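Local coordinates for protein GCN5-related N-acetyltransferase (Exiguobacterium sibiricum 255-15, PDB 3GY9) that binds coenzyme A and, as a member of the GCN5-related N-acetyltransferase family, probably transfers an acyl group to a substrate not yet identified, at residues A[5-10]-A[53-58]; A[77-82]-A[112-117]; A[104-109]-A[140-145]. All blocks are in the same frame, centred on the assembly; numbering follows the deposited sequence.

From the N terminus, strand 5-8 pairs with strand 50-55, so contact 1 closes a loop that carries helices 18-26 and 31-37 and sets the outermost strand on its side of the sheet. Contact 2 opens only after that loop is complete: strand 76-84 runs out, the chain returns through helix 93-105, and strand 111-114 comes in parallel. Contact 3 crosses contact 2, for its first segment, at the end of that helix, lies between the two strands, while its second follows them. Leu-112 packs on Phe-106 where the two meet, and a salt bridge from Arg-8 to Glu-104 joins contact 1 to contact 3.

Contact 1 (A[5-10]-A[53-58]); sequences TIERVN and VALSTT
This antiparallel pairing sets strand 5-8 against strand 50-55 at one margin of the mixed sheet of the N-acetyltransferase fold. Thr-5 and Leu-55 form a hydrogen-bonded pair, as do Glu-7 and Val-53, and Ile-6 faces Ala-54 in the non-hydrogen-bonded pair between them. Four backbone bonds hold the ladder: Thr-5 N to Leu-55 O is 3.0 Å, Leu-55 N to Thr-5 O is 2.8 Å, and Glu-7 and Val-53 exchange a second couple through N and O. In the middle pair, the CA of Ile-6 leans on Val-53 O and the CA of Ala-54 on Thr-5 O.

Side chains sort onto two faces. On one, Ile-6 reaches across to the partner strand, CD1 touching Ala-54 CB at 3.6 Å; both also rest on helix 93-105, Ile-6 on Leu-97 and Ala-54 on Ile-93. Ile-93, at the start of that helix, is itself part of the coenzyme A pocket. On the other lie Thr-5, Glu-7, Val-53 and Leu-55. The Glu-7 chain, with CG anti to the backbone N (chi1 164°), extends obliquely across Leu-55 and brings OE2 within 3.7 Å of its CD1; in the conformer described, the same oxygen is hydrogen-bonded to Tyr-15 OH. Past the ladder Val-9 crosses Val-53 at about a right angle, CG2 meeting CG1 at 3.8 Å. At the opposite end a water links the two segments: it lies 2.8 Å from Thr-5 OG1 and donates to Ser-56 O, also at 2.8 Å.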
loop_
_atom_site.group_PDB
_atom_site.type_symbol
_atom_site.label_atom_id
_atom_site.label_comp_id
_atom_site.label_asym_id
_atom_site.label_seq_id
_atom_site.Cartn_x
_atom_site.Cartn_y
_atom_site.Cartn_z
ATOM N N THR A 5 -11.806 -8.815 -3.366
ATOM C CA THR A 5 -11.138 -9.568 -2.318
ATOM C C THR A 5 -9.702 -9.042 -2.245
ATOM O O THR A 5 -9.089 -8.761 -3.266
ATOM C CB THR A 5 -11.161 -11.063 -2.634
ATOM O OG1 THR A 5 -10.481 -11.302 -3.870
ATOM C CG2 THR A 5 -12.579 -11.556 -2.755
ATOM N N ILE A 6 -9.182 -8.867 -1.035
ATOM C CA ILE A 6 -7.813 -8.427 -0.863
ATOM C C ILE A 6 -7.006 -9.659 -0.460
ATOM O O ILE A 6 -7.304 -10.294 0.567
ATOM C CB ILE A 6 -7.658 -7.353 0.237
ATOM C CG1 ILE A 6 -8.620 -6.164 0.062
ATOM C CG2 ILE A 6 -6.211 -6.869 0.294
ATOM C CD1 ILE A 6 -8.370 -5.310 -1.125
ATOM N N GLU A 7 -5.983 -9.973 -1.249
ATOM C CA GLU A 7 -5.187 -11.182 -1.075
ATOM C C GLU A 7 -3.720 -10.821 -0.840
ATOM O O GLU A 7 -3.226 -9.878 -1.444
ATOM C CB GLU A 7 -5.301 -12.061 -2.335
ATOM C CG GLU A 7 -4.232 -13.131 -2.416
ATOM C CD GLU A 7 -4.509 -14.209 -3.424
ATOM O OE1 GLU A 7 -4.675 -15.369 -2.996
ATOM O OE2 GLU A 7 -4.548 -13.903 -4.630
ATOM N N ARG A 8 -3.030 -11.596 -0.005
ATOM C CA ARG A 8 -1.576 -11.509 0.140
ATOM C C ARG A 8 -0.877 -12.129 -1.060
ATOM O O ARG A 8 -1.235 -13.228 -1.501
ATOM C CB ARG A 8 -1.159 -12.285 1.384
ATOM C CG ARG A 8 0.294 -12.223 1.788
ATOM C CD ARG A 8 0.518 -13.101 3.031
ATOM N NE ARG A 8 -0.497 -12.785 4.011
ATOM C CZ ARG A 8 -0.444 -11.742 4.847
ATOM N NH1 ARG A 8 0.662 -11.003 4.964
ATOM N NH2 ARG A 8 -1.481 -11.493 5.618
ATOM N N VAL A 9 0.130 -11.436 -1.577
ATOM C CA VAL A 9 0.906 -11.926 -2.687
ATOM C C VAL A 9 2.003 -12.805 -2.128
ATOM O O VAL A 9 2.924 -12.310 -1.482
ATOM C CB VAL A 9 1.518 -10.767 -3.498
ATOM C CG1 VAL A 9 2.438 -11.277 -4.584
ATOM C CG2 VAL A 9 0.424 -9.914 -4.073
ATOM N N ASN A 10 1.880 -14.106 -2.356
ATOM C CA ASN A 10 2.940 -15.053 -2.056
ATOM C C ASN A 10 3.647 -15.534 -3.320
ATOM O O ASN A 10 4.733 -16.103 -3.235
ATOM C CB ASN A 10 2.386 -16.258 -1.298
ATOM C CG ASN A 10 1.799 -15.885 0.038
ATOM O OD1 ASN A 10 0.659 -16.226 0.331
ATOM N ND2 ASN A 10 2.568 -15.160 0.852
ATOM N N VAL A 53 -2.881 -7.576 -3.146
ATOM C CA VAL A 53 -3.612 -7.186 -4.341
ATOM C C VAL A 53 -5.105 -7.243 -4.073
ATOM O O VAL A 53 -5.564 -8.088 -3.281
ATOM C CB VAL A 53 -3.316 -8.088 -5.577
ATOM C CG1 VAL A 53 -1.970 -7.734 -6.151
ATOM C CG2 VAL A 53 -3.434 -9.557 -5.236
ATOM N N ALA A 54 -5.839 -6.362 -4.755
ATOM C CA ALA A 54 -7.301 -6.399 -4.750
ATOM C C ALA A 54 -7.712 -7.078 -6.048
ATOM O O ALA A 54 -7.292 -6.660 -7.119
ATOM C CB ALA A 54 -7.869 -5.019 -4.690
ATOM N N LEU A 55 -8.498 -8.138 -5.921
ATOM C CA LEU A 55 -8.985 -8.895 -7.049
ATOM C C LEU A 55 -10.463 -8.665 -7.243
ATOM O O LEU A 55 -11.252 -8.730 -6.290
ATOM C CB LEU A 55 -8.757 -10.378 -6.838
ATOM C CG LEU A 55 -7.305 -10.811 -6.726
ATOM C CD1 LEU A 55 -7.266 -12.293 -6.512
ATOM C CD2 LEU A 55 -6.491 -10.461 -7.959
ATOM N N SER A 56 -10.847 -8.453 -8.496
ATOM C CA SER A 56 -12.251 -8.336 -8.855
ATOM C C SER A 56 -12.987 -9.674 -8.747
ATOM O O SER A 56 -12.382 -10.719 -8.534
ATOM C CB SER A 56 -12.384 -7.818 -10.280
ATOM O OG SER A 56 -12.165 -8.867 -11.222
ATOM N N THR A 57 -14.300 -9.646 -8.951
ATOM C CA THR A 57 -15.109 -10.868 -8.949
ATOM C C THR A 57 -14.755 -11.794 -10.114
ATOM O O THR A 57 -15.144 -12.961 -10.123
ATOM C CB THR A 57 -16.610 -10.558 -8.996
ATOM O OG1 THR A 57 -16.900 -9.744 -10.137
ATOM C CG2 THR A 57 -17.042 -9.847 -7.713
ATOM N N THR A 58 -14.029 -11.260 -11.098
ATOM C CA THR A 58 -13.557 -12.050 -12.238
ATOM C C THR A 58 -12.044 -12.260 -12.190
ATOM O O THR A 58 -11.433 -12.570 -13.223
ATOM C CB THR A 58 -13.970 -11.422 -13.560
ATOM O OG1 THR A 58 -13.472 -10.077 -13.619
ATOM C CG2 THR A 58 -15.465 -11.419 -13.705
HETATM O O HOH W 1 -12.427 -11.681 -5.893
#

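Contact 2 (A[77-82]-A[112-117]); sequences GRIRHV and LVLYSE. With SO4 (sulfate ion), chain E; SO4 (sulfate ion), chain F.
This is a parallel strand pairing in the middle of the sheet, between strands 76-84 and 111-114 of a beta-alpha-beta unit whose crossover helix is 93-105. Gly-77 pairs with Leu-112 and Arg-78 with Val-113; Val-113 N gives its proton to Gly-77 O, and Val-113 O takes one from Ile-79 N, both at 2.9 Å. Beneath helix 93-105, Ile-79 crosses Leu-112 at about a right angle, CD1 to CD1 4.0 Å. Beyond Leu-114 the strands splay apart, a GNAT hallmark, and coenzyme A, touching Val-82, binds at the splay. A water accepts from Tyr-115 N close to Ile-79 O.

On the other face Arg-78 runs extended from CG to NE beside Tyr-115, its guanidinium only 12° from the ring plane, NH2 3.6 Å from Tyr-115 CB; Gln-70 and Lys-135 O take its terminal nitrogens. Arg-80 bends at chi3 (67°) and turns its guanidinium edge to two sulfates: NE donates to O3 of the chain E ion at 2.8 Å and NH2 to O3 of the chain F ion at 3.0 Å, while His-81 NE2 sits over one face. His-81 N adds a bond to the chain E sulfate. A leucine in place of Arg-80 would probably leave both sulfates short of donors and Glu-42 without its salt-bridge partner. Such a cluster of donors implies a site receptive to anions, although these sulfates probably came from the crystallisation liquor.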
loop_
_atom_site.group_PDB
_atom_site.type_symbol
_atom_site.label_atom_id
_atom_site.label_comp_id
_atom_site.label_asym_id
_atom_site.label_seq_id
_atom_site.Cartn_x
_atom_site.Cartn_y
_atom_site.Cartn_z
ATOM N N GLY A 77 7.311 1.274 10.002
ATOM C CA GLY A 77 7.048 0.623 8.726
ATOM C C GLY A 77 6.676 1.653 7.683
ATOM O O GLY A 77 6.167 2.713 8.004
ATOM N N ARG A 78 6.961 1.325 6.430
ATOM C CA ARG A 78 6.643 2.170 5.297
ATOM C C ARG A 78 5.575 1.489 4.459
ATOM O O ARG A 78 5.741 0.312 4.091
ATOM C CB ARG A 78 7.892 2.368 4.439
ATOM C CG ARG A 78 7.667 3.396 3.359
ATOM C CD ARG A 78 8.902 3.528 2.481
ATOM N NE ARG A 78 8.807 4.678 1.573
ATOM C CZ ARG A 78 9.294 5.891 1.846
ATOM N NH1 ARG A 78 9.861 6.174 3.003
ATOM N NH2 ARG A 78 9.141 6.860 0.964
ATOM N N ILE A 79 4.475 2.196 4.184
ATOM C CA ILE A 79 3.449 1.721 3.279
ATOM C C ILE A 79 3.888 2.041 1.853
ATOM O O ILE A 79 4.234 3.174 1.567
ATOM C CB ILE A 79 2.094 2.353 3.624
ATOM C CG1 ILE A 79 1.657 1.852 5.018
ATOM C CG2 ILE A 79 1.053 2.044 2.549
ATOM C CD1 ILE A 79 0.441 2.566 5.588
ATOM N N ARG A 80 3.942 1.011 0.999
ATOM C CA ARG A 80 4.569 1.136 -0.306
ATOM C C ARG A 80 3.710 0.652 -1.429
ATOM O O ARG A 80 2.954 -0.300 -1.296
ATOM C CB ARG A 80 5.849 0.311 -0.341
ATOM C CG ARG A 80 6.820 0.680 0.779
ATOM C CD ARG A 80 8.255 0.316 0.426
ATOM N NE ARG A 80 8.768 1.113 -0.677
ATOM C CZ ARG A 80 9.887 0.857 -1.345
ATOM N NH1 ARG A 80 10.637 -0.192 -1.058
ATOM N NH2 ARG A 80 10.225 1.635 -2.354
ATOM N N HIS A 81 3.901 1.298 -2.571
ATOM C CA HIS A 81 3.396 0.808 -3.852
ATOM C C HIS A 81 1.890 0.722 -3.933
ATOM O O HIS A 81 1.347 -0.171 -4.571
ATOM C CB HIS A 81 4.018 -0.549 -4.219
ATOM C CG HIS A 81 5.511 -0.596 -4.098
ATOM N ND1 HIS A 81 6.346 0.276 -4.761
ATOM C CD2 HIS A 81 6.318 -1.423 -3.389
ATOM C CE1 HIS A 81 7.604 -0.030 -4.482
ATOM N NE2 HIS A 81 7.608 -1.042 -3.629
ATOM N N VAL A 82 1.185 1.654 -3.311
ATOM C CA VAL A 82 -0.271 1.647 -3.335
ATOM C C VAL A 82 -0.759 2.281 -4.623
ATOM O O VAL A 82 -0.437 3.422 -4.920
ATOM C CB VAL A 82 -0.837 2.453 -2.147
ATOM C CG1 VAL A 82 -2.341 2.648 -2.309
ATOM C CG2 VAL A 82 -0.500 1.755 -0.841
ATOM N N LEU A 112 3.694 4.133 11.199
ATOM C CA LEU A 112 3.693 3.900 9.746
ATOM C C LEU A 112 3.842 5.206 9.006
ATOM O O LEU A 112 3.243 6.212 9.388
ATOM C CB LEU A 112 2.407 3.227 9.280
ATOM C CG LEU A 112 2.135 1.858 9.902
ATOM C CD1 LEU A 112 0.794 1.344 9.424
ATOM C CD2 LEU A 112 3.237 0.842 9.577
ATOM N N VAL A 113 4.667 5.174 7.961
ATOM C CA VAL A 113 4.936 6.349 7.155
ATOM C C VAL A 113 4.770 6.025 5.687
ATOM O O VAL A 113 4.810 4.874 5.293
ATOM C CB VAL A 113 6.349 6.904 7.405
ATOM C CG1 VAL A 113 6.534 7.196 8.897
ATOM C CG2 VAL A 113 7.439 5.972 6.898
ATOM N N LEU A 114 4.604 7.061 4.877
ATOM C CA LEU A 114 4.473 6.880 3.426
ATOM C C LEU A 114 4.788 8.191 2.722
ATOM O O LEU A 114 4.803 9.260 3.339
ATOM C CB LEU A 114 3.082 6.362 3.039
ATOM C CG LEU A 114 1.893 7.264 3.402
ATOM C CD1 LEU A 114 1.537 8.228 2.272
ATOM C CD2 LEU A 114 0.678 6.426 3.787
ATOM N N TYR A 115 5.018 8.068 1.415
ATOM C CA TYR A 115 5.238 9.220 0.549
ATOM C C TYR A 115 4.175 9.233 -0.532
ATOM O O TYR A 115 4.166 8.363 -1.394
ATOM C CB TYR A 115 6.630 9.157 -0.066
ATOM C CG TYR A 115 6.984 10.398 -0.849
ATOM C CD1 TYR A 115 6.629 10.524 -2.178
ATOM C CD2 TYR A 115 7.662 11.441 -0.245
ATOM C CE1 TYR A 115 6.946 11.663 -2.897
ATOM C CE2 TYR A 115 7.992 12.589 -0.960
ATOM C CZ TYR A 115 7.621 12.687 -2.285
ATOM O OH TYR A 115 7.946 13.816 -3.000
ATOM N N SER A 116 3.274 10.216 -0.481
ATOM C CA SER A 116 2.266 10.393 -1.519
ATOM C C SER A 116 2.123 11.861 -1.848
ATOM O O SER A 116 1.683 12.642 -1.007
ATOM C CB SER A 116 0.918 9.860 -1.061
ATOM O OG SER A 116 -0.042 10.005 -2.103
ATOM N N GLU A 117 2.491 12.228 -3.071
ATOM C CA GLU A 117 2.335 13.603 -3.530
ATOM C C GLU A 117 0.920 13.908 -3.998
ATOM O O GLU A 117 0.532 15.073 -4.056
ATOM C CB GLU A 117 3.314 13.898 -4.670
ATOM C CG GLU A 117 4.747 14.031 -4.197
ATOM C CD GLU A 117 5.764 14.017 -5.332
ATOM O OE1 GLU A 117 5.498 13.402 -6.394
ATOM O OE2 GLU A 117 6.846 14.609 -5.143
HETATM S S SO4 E . 6.776 3.871 -2.377
HETATM O O1 SO4 E . 5.491 3.573 -3.016
HETATM O O2 SO4 E . 7.887 3.538 -3.261
HETATM O O3 SO4 E . 6.893 3.130 -1.130
HETATM O O4 SO4 E . 6.839 5.299 -2.038
HETATM S S SO4 F . 12.165 0.630 -5.119
HETATM O O1 SO4 F . 11.143 1.663 -5.294
HETATM O O2 SO4 F . 11.570 -0.652 -5.489
HETATM O O3 SO4 F . 12.659 0.679 -3.734
HETATM O O4 SO4 F . 13.277 0.885 -6.023
HETATM O O HOH W 2 5.360 5.396 0.436
#

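Contact 3 (A[104-109]-A[140-145]); sequences EAFLTY and LDKTAF
Leu-140, in the last residues of strand 138-141, meets Phe-106 twice. Its carbonyl O lies at the edge of the Phe-106 ring, 3.6 Å from CZ and near the ring plane, and its CD2 approaches CE2 at 3.9 Å, the two side chains crossing at about a right angle. The Asp-141 carboxylate forms a salt bridge with Arg-111 through OD1, while its backbone C lies near Phe-106 CE1.

Lys-142 begins the following helix. Its aliphatic part slides past Phe-106 in the reverse direction: CB is 3.6 Å from CD1, and with chi1 and chi2 both anti the chain runs out straight to put CD 3.5 Å from Phe-106 O. The bend at chi3 (69°) then turns CE and NZ, and NZ makes a weak, long ion pair with Asp-110.

One helical turn on, chi1 of Phe-145 (175°) carries its ring toward Phe-106, and a face of it is turned to that residue. CD2 of Phe-106 stands 3.4 Å above that face, offset toward the rim; the ring planes are 35° apart, so the pair is oblique. Met-102 of helix 93-105 touches both Leu-140 and Phe-145.

Phe-106 is thus a buried aromatic wedge at the C-terminal end of helix 93-105, filling the angle where strand 138-141 turns into helix 142-147. The arrangement belongs to the GNAT fold, in which the helix after the fourth strand packs on the mixed sheet; here its C-terminal end also meets the C-terminal helix 142-147.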
loop_
_atom_site.group_PDB
_atom_site.type_symbol
_atom_site.label_atom_id
_atom_site.label_comp_id
_atom_site.label_asym_id
_atom_site.label_seq_id
_atom_site.Cartn_x
_atom_site.Cartn_y
_atom_site.Cartn_z
ATOM N N GLU A 104 -2.578 -4.908 9.940
ATOM C CA GLU A 104 -1.532 -5.911 10.022
ATOM C C GLU A 104 -0.184 -5.289 10.381
ATOM O O GLU A 104 0.535 -5.829 11.214
ATOM C CB GLU A 104 -1.411 -6.688 8.718
ATOM C CG GLU A 104 -0.386 -7.804 8.772
ATOM C CD GLU A 104 -0.376 -8.646 7.532
ATOM O OE1 GLU A 104 -1.429 -9.248 7.220
ATOM O OE2 GLU A 104 0.685 -8.709 6.873
ATOM N N ALA A 105 0.173 -4.173 9.752
ATOM C CA ALA A 105 1.483 -3.603 9.942
ATOM C C ALA A 105 1.698 -3.130 11.361
ATOM O O ALA A 105 2.818 -3.168 11.869
ATOM C CB ALA A 105 1.710 -2.458 8.960
ATOM N N PHE A 106 0.631 -2.671 12.000
ATOM C CA PHE A 106 0.735 -2.221 13.394
ATOM C C PHE A 106 0.959 -3.365 14.394
ATOM O O PHE A 106 1.158 -3.117 15.575
ATOM C CB PHE A 106 -0.475 -1.351 13.799
ATOM C CG PHE A 106 -0.345 0.101 13.392
ATOM C CD1 PHE A 106 0.787 0.847 13.735
ATOM C CD2 PHE A 106 -1.347 0.737 12.671
ATOM C CE1 PHE A 106 0.902 2.179 13.379
ATOM C CE2 PHE A 106 -1.227 2.080 12.323
ATOM C CZ PHE A 106 -0.099 2.789 12.658
ATOM N N LEU A 107 0.942 -4.616 13.934
ATOM C CA LEU A 107 1.362 -5.733 14.782
ATOM C C LEU A 107 2.876 -5.778 14.919
ATOM O O LEU A 107 3.384 -6.365 15.871
ATOM C CB LEU A 107 0.881 -7.074 14.222
ATOM C CG LEU A 107 -0.625 -7.268 14.184
ATOM C CD1 LEU A 107 -0.964 -8.512 13.367
ATOM C CD2 LEU A 107 -1.222 -7.359 15.585
ATOM N N THR A 108 3.572 -5.159 13.969
ATOM C CA THR A 108 5.035 -5.161 13.915
ATOM C C THR A 108 5.652 -3.799 14.221
ATOM O O THR A 108 6.698 -3.759 14.856
ATOM C CB THR A 108 5.515 -5.638 12.536
ATOM O OG1 THR A 108 5.051 -6.970 12.332
ATOM C CG2 THR A 108 7.013 -5.658 12.453
ATOM N N TYR A 109 4.990 -2.710 13.811
ATOM C CA TYR A 109 5.550 -1.355 13.839
ATOM C C TYR A 109 4.729 -0.438 14.742
ATOM O O TYR A 109 3.522 -0.608 14.888
ATOM C CB TYR A 109 5.646 -0.759 12.422
ATOM C CG TYR A 109 6.474 -1.633 11.495
ATOM C CD1 TYR A 109 7.856 -1.682 11.606
ATOM C CD2 TYR A 109 5.870 -2.406 10.523
ATOM C CE1 TYR A 109 8.624 -2.475 10.751
ATOM C CE2 TYR A 109 6.619 -3.229 9.671
ATOM C CZ TYR A 109 7.999 -3.264 9.808
ATOM O OH TYR A 109 8.759 -4.091 9.004
ATOM N N LEU A 140 1.668 8.067 10.916
ATOM C CA LEU A 140 0.623 7.696 11.872
ATOM C C LEU A 140 1.220 6.833 12.969
ATOM O O LEU A 140 1.834 5.815 12.661
ATOM C CB LEU A 140 -0.497 6.934 11.160
ATOM C CG LEU A 140 -1.640 6.382 12.021
ATOM C CD1 LEU A 140 -2.380 7.517 12.702
ATOM C CD2 LEU A 140 -2.578 5.524 11.166
ATOM N N ASP A 141 1.016 7.220 14.223
ATOM C CA ASP A 141 1.478 6.430 15.370
ATOM C C ASP A 141 0.453 5.369 15.757
ATOM O O ASP A 141 -0.748 5.595 15.658
ATOM C CB ASP A 141 1.708 7.331 16.587
ATOM C CG ASP A 141 2.900 8.248 16.434
ATOM O OD1 ASP A 141 3.829 7.933 15.658
ATOM O OD2 ASP A 141 2.904 9.286 17.131
ATOM N N LYS A 142 0.930 4.241 16.276
ATOM C CA LYS A 142 0.033 3.160 16.680
ATOM C C LYS A 142 -0.943 3.619 17.754
ATOM O O LYS A 142 -2.102 3.234 17.739
ATOM C CB LYS A 142 0.825 1.953 17.194
ATOM C CG LYS A 142 -0.044 0.723 17.463
ATOM C CD LYS A 142 0.764 -0.512 17.856
ATOM C CE LYS A 142 1.411 -0.382 19.214
ATOM N NZ LYS A 142 1.818 -1.720 19.766
ATOM N N THR A 143 -0.474 4.445 18.679
ATOM C CA THR A 143 -1.342 4.926 19.751
ATOM C C THR A 143 -2.532 5.692 19.172
ATOM O O THR A 143 -3.652 5.545 19.648
ATOM C CB THR A 143 -0.577 5.788 20.767
ATOM O OG1 THR A 143 0.146 6.806 20.080
ATOM C CG2 THR A 143 0.409 4.941 21.551
ATOM N N ALA A 144 -2.307 6.463 18.110
ATOM C CA ALA A 144 -3.390 7.176 17.442
ATOM C C ALA A 144 -4.329 6.195 16.743
ATOM O O ALA A 144 -5.552 6.309 16.836
ATOM C CB ALA A 144 -2.836 8.175 16.450
ATOM N N PHE A 145 -3.743 5.230 16.050
ATOM C CA PHE A 145 -4.504 4.172 15.396
ATOM C C PHE A 145 -5.370 3.430 16.416
ATOM O O PHE A 145 -6.545 3.152 16.152
ATOM C CB PHE A 145 -3.527 3.204 14.710
ATOM C CG PHE A 145 -4.175 1.999 14.089
ATOM C CD1 PHE A 145 -4.789 2.084 12.850
ATOM C CD2 PHE A 145 -4.164 0.763 14.742
ATOM C CE1 PHE A 145 -5.377 0.966 12.265
ATOM C CE2 PHE A 145 -4.755 -0.353 14.160
ATOM C CZ PHE A 145 -5.361 -0.242 12.925
HETATM O O HOH W 3 3.968 -2.874 17.341
#